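Local structure of peptide-binding protein (Photobacterium damsela subsp. piscicida, 6SQX) at residues 75-80 with 200-205; 65-70 with 186-191; 150-155 with 175-180. The protein cleaves the peptidoglycan of potentially competing bacteria as a secreted NlpC/P60 endopeptidase, probably through a cysteine-peptidase mechanism. All coordinates share one frame; numbering follows the deposited sequence. Where two conformers were deposited one is given.

In the fold
From the N terminus, the chain leaves helix 50-64 and passes 65-70, the first half of contact 2. Residues 75-80 follow and start contact 1. The chain then reaches 150-155 and returns at 175-180, where contact 3 closes the shortest loop. Strand 186-192 closes contact 2, and strand 198-203 with its turn closes contact 1. Contacts 1 and 2 therefore cross, and contact 3 is nested inside both loops. Contacts 1 and 2 touch each other, because strands 186-192 and 198-203 are neighbours in one sheet. Together they fix the N-terminal region to the SH3b-type domain. Contact 3 pairs two strands, with its centre about 13 Å from that of contact 1.

Contact 1: 75-80 with 200-205; sequences NDFYYV and LIKGQG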
loop_
_atom_site.group_PDB
_atom_site.type_symbol
_atom_site.label_atom_id
_atom_site.label_comp_id
_atom_site.label_asym_id
_atom_site.label_seq_id
_atom_site.Cartn_x
_atom_site.Cartn_y
_atom_site.Cartn_z
ATOM N N ASN A 75 -6.978 18.437 12.620
ATOM C CA ASN A 75 -8.401 18.101 12.665
ATOM C C ASN A 75 -8.918 17.424 11.401
ATOM O O ASN A 75 -9.951 16.729 11.457
ATOM C CB ASN A 75 -9.222 19.365 12.956
ATOM C CG ASN A 75 -8.825 19.983 14.260
ATOM O OD1 ASN A 75 -9.098 19.425 15.325
ATOM N ND2 ASN A 75 -8.157 21.136 14.198
ATOM N N ASP A 76 -8.256 17.653 10.275
ATOM C CA ASP A 76 -8.732 17.256 8.957
ATOM C C ASP A 76 -7.751 16.254 8.365
ATOM O O ASP A 76 -6.533 16.452 8.443
ATOM C CB ASP A 76 -8.793 18.479 8.006
ATOM C CG ASP A 76 -9.710 19.608 8.519
ATOM O OD1 ASP A 76 -10.638 19.294 9.302
ATOM O OD2 ASP A 76 -9.487 20.768 8.116
ATOM N N PHE A 77 -8.289 15.209 7.737
ATOM C CA PHE A 77 -7.480 14.178 7.095
ATOM C C PHE A 77 -7.957 13.969 5.663
ATOM O O PHE A 77 -9.157 13.796 5.424
ATOM C CB PHE A 77 -7.538 12.846 7.874
ATOM C CG PHE A 77 -7.036 11.672 7.080
ATOM C CD1 PHE A 77 -5.676 11.548 6.757
ATOM C CD2 PHE A 77 -7.927 10.714 6.626
ATOM C CE1 PHE A 77 -5.207 10.453 5.998
ATOM C CE2 PHE A 77 -7.458 9.626 5.854
ATOM C CZ PHE A 77 -6.101 9.521 5.540
ATOM N N TYR A 78 -7.021 13.970 4.717
ATOM C CA TYR A 78 -7.303 13.781 3.295
ATOM C C TYR A 78 -6.747 12.442 2.823
ATOM O O TYR A 78 -5.555 12.206 2.965
ATOM C CB TYR A 78 -6.611 14.877 2.479
ATOM C CG TYR A 78 -7.205 16.240 2.728
ATOM C CD1 TYR A 78 -6.894 16.964 3.891
ATOM C CD2 TYR A 78 -8.093 16.808 1.810
ATOM C CE1 TYR A 78 -7.479 18.229 4.137
ATOM C CE2 TYR A 78 -8.659 18.073 2.029
ATOM C CZ TYR A 78 -8.371 18.762 3.195
ATOM O OH TYR A 78 -8.938 20.006 3.416
ATOM N N TYR A 79 -7.570 11.611 2.175
ATOM C CA TYR A 79 -6.957 10.472 1.470
ATOM C C TYR A 79 -6.084 10.937 0.320
ATOM O O TYR A 79 -5.128 10.236 -0.048
ATOM C CB TYR A 79 -8.035 9.512 0.935
ATOM C CG TYR A 79 -8.754 8.825 2.044
ATOM C CD1 TYR A 79 -8.139 7.803 2.772
ATOM C CD2 TYR A 79 -10.060 9.194 2.390
ATOM C CE1 TYR A 79 -8.787 7.184 3.831
ATOM C CE2 TYR A 79 -10.732 8.551 3.443
ATOM C CZ TYR A 79 -10.083 7.534 4.154
ATOM O OH TYR A 79 -10.696 6.905 5.217
ATOM N N VAL A 80 -6.399 12.070 -0.298
ATOM C CA VAL A 80 -5.594 12.669 -1.358
ATOM C C VAL A 80 -5.359 14.123 -0.957
ATOM O O VAL A 80 -6.294 14.945 -1.043
ATOM C CB VAL A 80 -6.311 12.553 -2.717
ATOM C CG1 VAL A 80 -5.509 13.275 -3.834
ATOM C CG2 VAL A 80 -6.549 11.061 -3.049
ATOM N N LEU A 200 -1.747 8.721 17.646
ATOM C CA LEU A 200 -2.540 8.825 16.435
ATOM C C LEU A 200 -1.815 9.783 15.503
ATOM O O LEU A 200 -1.452 10.891 15.915
ATOM C CB LEU A 200 -3.906 9.425 16.797
ATOM C CG LEU A 200 -4.884 9.625 15.610
ATOM C CD1 LEU A 200 -5.198 8.337 14.779
ATOM C CD2 LEU A 200 -6.173 10.322 16.075
ATOM N N ILE A 201 -1.522 9.333 14.275
ATOM C CA ILE A 201 -0.732 10.091 13.307
ATOM C C ILE A 201 -1.427 10.086 11.953
ATOM O O ILE A 201 -2.352 9.309 11.703
ATOM C CB ILE A 201 0.687 9.488 13.150
ATOM C CG1 ILE A 201 0.648 8.071 12.487
ATOM C CG2 ILE A 201 1.353 9.414 14.522
ATOM C CD1 ILE A 201 1.982 7.566 12.022
ATOM N N LYS A 202 -0.948 10.940 11.054
ATOM C CA LYS A 202 -1.341 10.809 9.656
ATOM C C LYS A 202 -0.146 11.102 8.769
ATOM O O LYS A 202 0.701 11.934 9.110
ATOM C CB LYS A 202 -2.540 11.723 9.306
ATOM C CG LYS A 202 -2.363 13.210 9.705
ATOM C CD LYS A 202 -3.734 13.883 9.556
ATOM C CE LYS A 202 -3.695 15.363 9.929
ATOM N NZ LYS A 202 -3.281 16.276 8.805
ATOM N N GLY A 203 -0.092 10.413 7.632
ATOM C CA GLY A 203 0.969 10.635 6.663
ATOM C C GLY A 203 0.836 9.633 5.533
ATOM O O GLY A 203 0.208 8.581 5.691
ATOM N N GLN A 204 1.423 9.994 4.383
ATOM C CA GLN A 204 1.354 9.120 3.206
ATOM C C GLN A 204 -0.086 8.730 2.829
ATOM O O GLN A 204 -0.322 7.725 2.146
ATOM C CB GLN A 204 2.274 7.895 3.362
ATOM C CG GLN A 204 3.686 8.089 2.819
ATOM C CD GLN A 204 3.704 8.161 1.310
ATOM O OE1 GLN A 204 2.939 8.923 0.713
ATOM N NE2 GLN A 204 4.529 7.329 0.664
ATOM N N GLY A 205 -1.080 9.556 3.180
ATOM C CA GLY A 205 -2.449 9.212 2.821
ATOM C C GLY A 205 -3.108 8.217 3.757
ATOM O O GLY A 205 -4.147 7.621 3.410
HETATM O O HOH W 1 -4.883 18.490 7.326
HETATM O O HOH W 2 -4.730 7.684 0.677
#
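The F77 ring touches both K202 and G205. Its CG is anti to the backbone N (chi1 165°), and this torsion brings the outer ring atoms up to G205. The ring edge meets the glycine: F77 CZ is 3.5 Å from G205 O, which lies near the ring plane. K202 approaches the same ring obliquely, with K202 CB 4.0 Å from F77 CD1. The two side chains run past each other in opposite directions.

The K202 chain is extended as far as CE and turns at chi4 (86°). This turn brings the ammonium group to the backbone oxygens of the loop and strand beside it. K202 NZ donates to N73 O, just before the strand segment. Its direct bond to D76 O is weak, with K202 NZ 3.3 Å from D76 O. A water reinforces it, donating to D76 O at 2.9 Å and accepting from K202 NZ at 3.1 Å. The lysine is buried, and these oxygens probably offset its charge.

The contact packs strand 76-78, half of a two-stranded antiparallel hairpin with strand 87-89, against the SH3b-type sheet. It meets that sheet at the end of strand 198-203 and in the turn leading to strand 206-211. I90 of helix 90-102 and L207 of strand 206-211 also pack on F77.

Beyond F77 the backbones come close, and the CA atoms of Y79 and G205 are 4.9 Å apart. A second water donates to both carbonyls, to Y79 O at 2.7 Å and to G205 O at 2.8 Å. F77 CE2 lies over one face of the Y79 ring, offset toward the rim. Y79 also stacks on Y345.

Contact 2: 65-70 with 186-191; sequences YFQWSD and PIMLIH
P186 packs on two aromatic rings, W68 by CB and Y65 by CG. P186 CB lies over one face of the W68 indole in a CH-pi contact, 3.8 Å from the centroid of the five-membered ring and 19° off the ring normal. The two side chains cross at about a right angle. P186 CG meets Y65 CD1 at 3.7 Å, obliquely.

Q67 touches the strand one step further on. Its CB packs 3.5 Å from I187 C. The chain bends at chi2 (-57°), and the amide turns along the strand to M188. Q67 OE1 then lies 3.5 Å from M188 CB, where the two side chains cross at about a right angle. M188 is extended through chi2 and bends at chi3 (-73°), placing its CE 3.7 Å from Q67 O.

A water accepts from Q67 N at 3.0 Å and lies next to P186 O. No direct hydrogen bond joins the two segments.

The next shell sets the groups in place. W68 NE1 donates to G143 O, and W226 meets the indole edge-to-face. W226 NE1 also pairs with Y65 OH, so W226 contacts both rings and probably helps to position them. The Q67 amide oxygen is bound by K202. A short 3-10 segment ending at W68 follows helix 50-64. S69 closes it: both its N and its OG donate to F66 O, the hydroxyl at 2.8 Å on a lone pair in the carbonyl plane.

The turn thus rests on the start of strand 186-192 in the SH3b-type sheet. Direct contact here is chiefly apolar. The polar ends of Y65, Q67 and W68 are satisfied outside the two segments, so these groups are probably fixed by their surroundings as well as by packing.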
loop_
_atom_site.group_PDB
_atom_site.type_symbol
_atom_site.label_atom_id
_atom_site.label_comp_id
_atom_site.label_asym_id
_atom_site.label_seq_id
_atom_site.Cartn_x
_atom_site.Cartn_y
_atom_site.Cartn_z
ATOM N N TYR A 65 5.115 15.413 1.389
ATOM C CA TYR A 65 5.471 16.363 2.449
ATOM C C TYR A 65 4.290 17.184 2.954
ATOM O O TYR A 65 4.501 18.138 3.714
ATOM C CB TYR A 65 6.609 17.296 1.987
ATOM C CG TYR A 65 7.906 16.531 1.752
ATOM C CD1 TYR A 65 8.667 16.066 2.826
ATOM C CD2 TYR A 65 8.365 16.278 0.458
ATOM C CE1 TYR A 65 9.867 15.364 2.614
ATOM C CE2 TYR A 65 9.543 15.570 0.253
ATOM C CZ TYR A 65 10.290 15.133 1.330
ATOM O OH TYR A 65 11.491 14.429 1.100
ATOM N N PHE A 66 3.064 16.792 2.609
ATOM C CA PHE A 66 1.902 17.598 2.979
ATOM C C PHE A 66 1.809 17.788 4.483
ATOM O O PHE A 66 1.396 18.862 4.951
ATOM C CB PHE A 66 0.645 16.896 2.476
ATOM C CG PHE A 66 -0.611 17.633 2.798
ATOM C CD1 PHE A 66 -0.917 18.834 2.168
ATOM C CD2 PHE A 66 -1.507 17.115 3.717
ATOM C CE1 PHE A 66 -2.120 19.500 2.463
ATOM C CE2 PHE A 66 -2.717 17.766 4.013
ATOM C CZ PHE A 66 -2.996 18.973 3.384
ATOM N N GLN A 67 2.176 16.777 5.276
ATOM C CA GLN A 67 2.043 16.936 6.729
ATOM C C GLN A 67 3.031 17.941 7.302
ATOM O O GLN A 67 2.893 18.324 8.463
ATOM C CB GLN A 67 2.209 15.589 7.461
ATOM C CG GLN A 67 1.210 14.530 7.020
ATOM C CD GLN A 67 -0.238 14.938 7.179
ATOM O OE1 GLN A 67 -0.591 15.823 7.965
ATOM N NE2 GLN A 67 -1.090 14.244 6.467
ATOM N N TRP A 68 4.054 18.320 6.541
ATOM C CA TRP A 68 5.007 19.328 6.974
ATOM C C TRP A 68 4.656 20.687 6.414
ATOM O O TRP A 68 5.385 21.659 6.646
ATOM C CB TRP A 68 6.434 18.935 6.568
ATOM C CG TRP A 68 7.028 17.819 7.344
ATOM C CD1 TRP A 68 6.451 17.115 8.377
ATOM C CD2 TRP A 68 8.316 17.216 7.118
ATOM N NE1 TRP A 68 7.334 16.135 8.837
ATOM C CE2 TRP A 68 8.470 16.185 8.077
ATOM C CE3 TRP A 68 9.360 17.469 6.219
ATOM C CZ2 TRP A 68 9.629 15.395 8.143
ATOM C CZ3 TRP A 68 10.514 16.696 6.309
ATOM C CH2 TRP A 68 10.628 15.661 7.245
ATOM N N SER A 69 3.507 20.790 5.743
ATOM C CA SER A 69 3.134 22.026 5.069
ATOM C C SER A 69 2.236 22.898 5.937
ATOM O O SER A 69 1.613 22.449 6.890
ATOM C CB SER A 69 2.443 21.738 3.732
ATOM O OG SER A 69 1.067 21.443 3.892
ATOM N N ASP A 70 2.180 24.172 5.581
ATOM C CA ASP A 70 1.343 25.070 6.352
ATOM C C ASP A 70 -0.135 24.764 6.158
ATOM O O ASP A 70 -0.950 25.221 6.967
ATOM C CB ASP A 70 1.638 26.531 5.973
ATOM C CG ASP A 70 2.972 27.026 6.512
ATOM O OD1 ASP A 70 3.570 26.306 7.353
ATOM O OD2 ASP A 70 3.403 28.143 6.113
ATOM N N PRO A 186 7.388 11.458 6.457
ATOM C CA PRO A 186 6.871 12.684 7.102
ATOM C C PRO A 186 5.427 12.485 7.570
ATOM O O PRO A 186 4.569 11.990 6.825
ATOM C CB PRO A 186 6.939 13.731 5.978
ATOM C CG PRO A 186 7.964 13.229 5.019
ATOM C CD PRO A 186 7.705 11.706 5.036
ATOM N N ILE A 187 5.160 12.857 8.821
ATOM C CA ILE A 187 3.843 12.661 9.423
ATOM C C ILE A 187 3.463 13.889 10.239
ATOM O O ILE A 187 4.252 14.809 10.443
ATOM C CB ILE A 187 3.773 11.392 10.312
ATOM C CG1 ILE A 187 4.841 11.517 11.423
ATOM C CG2 ILE A 187 3.983 10.132 9.450
ATOM C CD1 ILE A 187 4.843 10.410 12.430
ATOM N N MET A 188 2.234 13.874 10.723
ATOM C CA MET A 188 1.808 14.811 11.738
ATOM C C MET A 188 1.312 14.016 12.931
ATOM O O MET A 188 0.602 13.017 12.755
ATOM C CB MET A 188 0.645 15.630 11.203
ATOM C CG MET A 188 0.087 16.659 12.210
ATOM S SD MET A 188 -1.151 17.803 11.559
ATOM C CE MET A 188 -0.102 18.876 10.540
ATOM N N LEU A 189 1.708 14.460 14.135
ATOM C CA LEU A 189 1.287 13.850 15.387
ATOM C C LEU A 189 -0.011 14.520 15.833
ATOM O O LEU A 189 -0.092 15.759 15.875
ATOM C CB LEU A 189 2.380 14.031 16.447
ATOM C CG LEU A 189 3.792 13.568 16.030
ATOM C CD1 LEU A 189 4.700 13.687 17.245
ATOM C CD2 LEU A 189 3.858 12.172 15.413
ATOM N N ILE A 190 -1.035 13.729 16.169
ATOM C CA ILE A 190 -2.372 14.257 16.432
ATOM C C ILE A 190 -2.746 14.158 17.906
ATOM O O ILE A 190 -3.170 15.148 18.516
ATOM C CB ILE A 190 -3.427 13.557 15.550
ATOM C CG1 ILE A 190 -3.094 13.700 14.068
ATOM C CG2 ILE A 190 -4.847 14.116 15.849
ATOM C CD1 ILE A 190 -3.746 12.590 13.229
ATOM N N HIS A 191 -2.616 12.970 18.496
ATOM C CA HIS A 191 -3.242 12.696 19.781
ATOM C C HIS A 191 -2.534 11.503 20.397
ATOM O O HIS A 191 -2.132 10.586 19.681
ATOM C CB HIS A 191 -4.726 12.379 19.524
ATOM C CG HIS A 191 -5.567 12.292 20.763
ATOM N ND1 HIS A 191 -5.999 13.408 21.446
ATOM C CD2 HIS A 191 -6.070 11.222 21.431
ATOM C CE1 HIS A 191 -6.714 13.033 22.489
ATOM N NE2 HIS A 191 -6.788 11.714 22.499
HETATM O O HOH W 3 3.525 14.156 4.922
#

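Contact 3: 150-155 with 175-180; sequences QVRSLP and YIQLSA. With EDO (1,2-ethanediol), chain P.
V151 and S179 form an antiparallel hydrogen-bonded pair. V151 N donates to S179 O at 2.8 Å, and L178 N donates to V151 O at 2.8 Å. Further along, S153 N donates to I176 O at 2.8 Å.

The polar side chains meet on the face bearing Q150, R152 and Q177. R152 NH1 bonds Q177 OE1 at 2.8 Å, with the acceptor in the guanidinium plane and the donor on a carbonyl lone pair. Bends at chi2 and chi3 (-69° and -72°) fold the arginine back over its neighbour strand. D174 binds the same guanidinium by a salt bridge. Q150 OE1 accepts from D319 N, and Q177 NE2 donates to G316 O, both in the NlpC/P60 range.

At the loop end, a water bridges S153 OG and Y175 O.

Packing contacts add to these bonds. I176 CB lies over one guanidinium face, 3.6 Å from R152 NH2. L178 CD1 rests 3.7 Å from S153 CA. V151 CG1 and L178 CD1 make an apolar pair at 4.4 Å.

L178 and S179 both face V151. This is the classic bulge of an antiparallel two-stranded sheet, here probably part of the SH3b-type domain.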
loop_
_atom_site.group_PDB
_atom_site.type_symbol
_atom_site.label_atom_id
_atom_site.label_comp_id
_atom_site.label_asym_id
_atom_site.label_seq_id
_atom_site.Cartn_x
_atom_site.Cartn_y
_atom_site.Cartn_z
ATOM N N GLN A 150 3.343 -0.552 11.804
ATOM C CA GLN A 150 2.028 -1.019 11.376
ATOM C C GLN A 150 0.968 -0.075 11.922
ATOM O O GLN A 150 0.775 0.005 13.143
ATOM C CB GLN A 150 1.780 -2.452 11.862
ATOM C CG GLN A 150 2.753 -3.423 11.136
ATOM C CD GLN A 150 2.476 -4.836 11.404
ATOM O OE1 GLN A 150 1.535 -5.409 10.870
ATOM N NE2 GLN A 150 3.283 -5.433 12.279
ATOM N N VAL A 151 0.315 0.667 11.018
ATOM C CA VAL A 151 -0.692 1.644 11.424
ATOM C C VAL A 151 -1.974 0.883 11.704
ATOM O O VAL A 151 -2.419 0.035 10.895
ATOM C CB VAL A 151 -0.907 2.691 10.320
ATOM C CG1 VAL A 151 -1.997 3.726 10.790
ATOM C CG2 VAL A 151 0.415 3.395 10.001
ATOM N N ARG A 152 -2.579 1.197 12.842
ATOM C CA ARG A 152 -3.725 0.471 13.378
ATOM C C ARG A 152 -4.938 1.407 13.484
ATOM O O ARG A 152 -4.792 2.591 13.814
ATOM C CB ARG A 152 -3.393 -0.037 14.820
ATOM C CG ARG A 152 -2.031 -0.812 14.950
ATOM C CD ARG A 152 -2.064 -2.178 14.232
ATOM N NE ARG A 152 -2.899 -3.114 14.987
ATOM C CZ ARG A 152 -3.356 -4.271 14.528
ATOM N NH1 ARG A 152 -3.059 -4.619 13.268
ATOM N NH2 ARG A 152 -4.100 -5.058 15.314
ATOM N N SER A 153 -6.139 0.872 13.259
ATOM C CA SER A 153 -7.300 1.755 13.330
ATOM C C SER A 153 -7.669 2.125 14.759
ATOM O O SER A 153 -8.379 3.120 14.959
ATOM C CB SER A 153 -8.478 1.112 12.629
ATOM O OG SER A 153 -8.954 -0.018 13.328
ATOM N N LEU A 154 -7.271 1.331 15.746
ATOM C CA LEU A 154 -7.440 1.557 17.173
ATOM C C LEU A 154 -6.090 1.296 17.817
ATOM O O LEU A 154 -5.293 0.524 17.272
ATOM C CB LEU A 154 -8.435 0.543 17.756
ATOM C CG LEU A 154 -9.881 0.682 17.283
ATOM C CD1 LEU A 154 -10.704 -0.488 17.817
ATOM C CD2 LEU A 154 -10.462 2.034 17.758
ATOM N N PRO A 155 -5.812 1.895 18.966
ATOM C CA PRO A 155 -4.468 1.720 19.582
ATOM C C PRO A 155 -4.346 0.386 20.301
ATOM O O PRO A 155 -4.433 0.284 21.535
ATOM C CB PRO A 155 -4.379 2.904 20.548
ATOM C CG PRO A 155 -5.831 3.197 20.914
ATOM C CD PRO A 155 -6.587 2.970 19.614
ATOM N N TYR A 175 -8.818 -6.731 10.660
ATOM C CA TYR A 175 -9.369 -5.490 10.129
ATOM C C TYR A 175 -8.865 -4.249 10.844
ATOM O O TYR A 175 -9.071 -3.143 10.317
ATOM C CB TYR A 175 -10.908 -5.578 10.110
ATOM C CG TYR A 175 -11.330 -6.577 9.053
ATOM C CD1 TYR A 175 -11.200 -6.279 7.689
ATOM C CD2 TYR A 175 -11.725 -7.866 9.401
ATOM C CE1 TYR A 175 -11.530 -7.244 6.707
ATOM C CE2 TYR A 175 -12.071 -8.801 8.441
ATOM C CZ TYR A 175 -11.953 -8.483 7.098
ATOM O OH TYR A 175 -12.275 -9.425 6.138
ATOM N N ILE A 176 -8.185 -4.402 11.989
ATOM C CA ILE A 176 -7.531 -3.265 12.647
ATOM C C ILE A 176 -6.305 -2.809 11.875
ATOM O O ILE A 176 -5.852 -1.666 12.036
ATOM C CB ILE A 176 -7.148 -3.618 14.100
ATOM C CG1 ILE A 176 -8.342 -4.196 14.866
ATOM C CG2 ILE A 176 -6.545 -2.414 14.830
ATOM C CD1 ILE A 176 -9.539 -3.283 14.930
ATOM N N GLN A 177 -5.737 -3.676 11.031
ATOM C CA GLN A 177 -4.493 -3.371 10.345
ATOM C C GLN A 177 -4.746 -2.487 9.120
ATOM O O GLN A 177 -5.508 -2.872 8.218
ATOM C CB GLN A 177 -3.835 -4.689 9.936
ATOM C CG GLN A 177 -2.468 -4.476 9.181
ATOM C CD GLN A 177 -1.505 -3.520 9.947
ATOM O OE1 GLN A 177 -1.411 -3.586 11.206
ATOM N NE2 GLN A 177 -0.834 -2.609 9.203
ATOM N N LEU A 178 -4.108 -1.306 9.061
ATOM C CA LEU A 178 -4.409 -0.376 7.974
ATOM C C LEU A 178 -3.293 -0.196 6.951
ATOM O O LEU A 178 -3.552 -0.240 5.732
ATOM C CB LEU A 178 -4.712 1.005 8.548
ATOM C CG LEU A 178 -5.971 1.081 9.408
ATOM C CD1 LEU A 178 -6.186 2.543 9.874
ATOM C CD2 LEU A 178 -7.239 0.559 8.676
ATOM N N SER A 179 -2.064 0.081 7.398
ATOM C CA SER A 179 -0.983 0.407 6.471
ATOM C C SER A 179 0.357 0.061 7.102
ATOM O O SER A 179 0.457 -0.097 8.320
ATOM C CB SER A 179 -0.954 1.905 6.145
ATOM O OG SER A 179 -2.183 2.274 5.537
ATOM N N ALA A 180 1.400 0.014 6.266
ATOM C CA ALA A 180 2.770 -0.129 6.750
ATOM C C ALA A 180 3.539 1.112 6.318
ATOM O O ALA A 180 3.699 1.345 5.111
ATOM C CB ALA A 180 3.433 -1.359 6.122
HETATM C C1 EDO P . -11.396 -9.076 2.232
HETATM O O1 EDO P . -11.778 -8.109 3.199
HETATM C C2 EDO P . -11.462 -10.402 2.966
HETATM O O2 EDO P . -11.283 -11.485 2.050
HETATM O O HOH W 4 -10.491 -1.003 11.209
#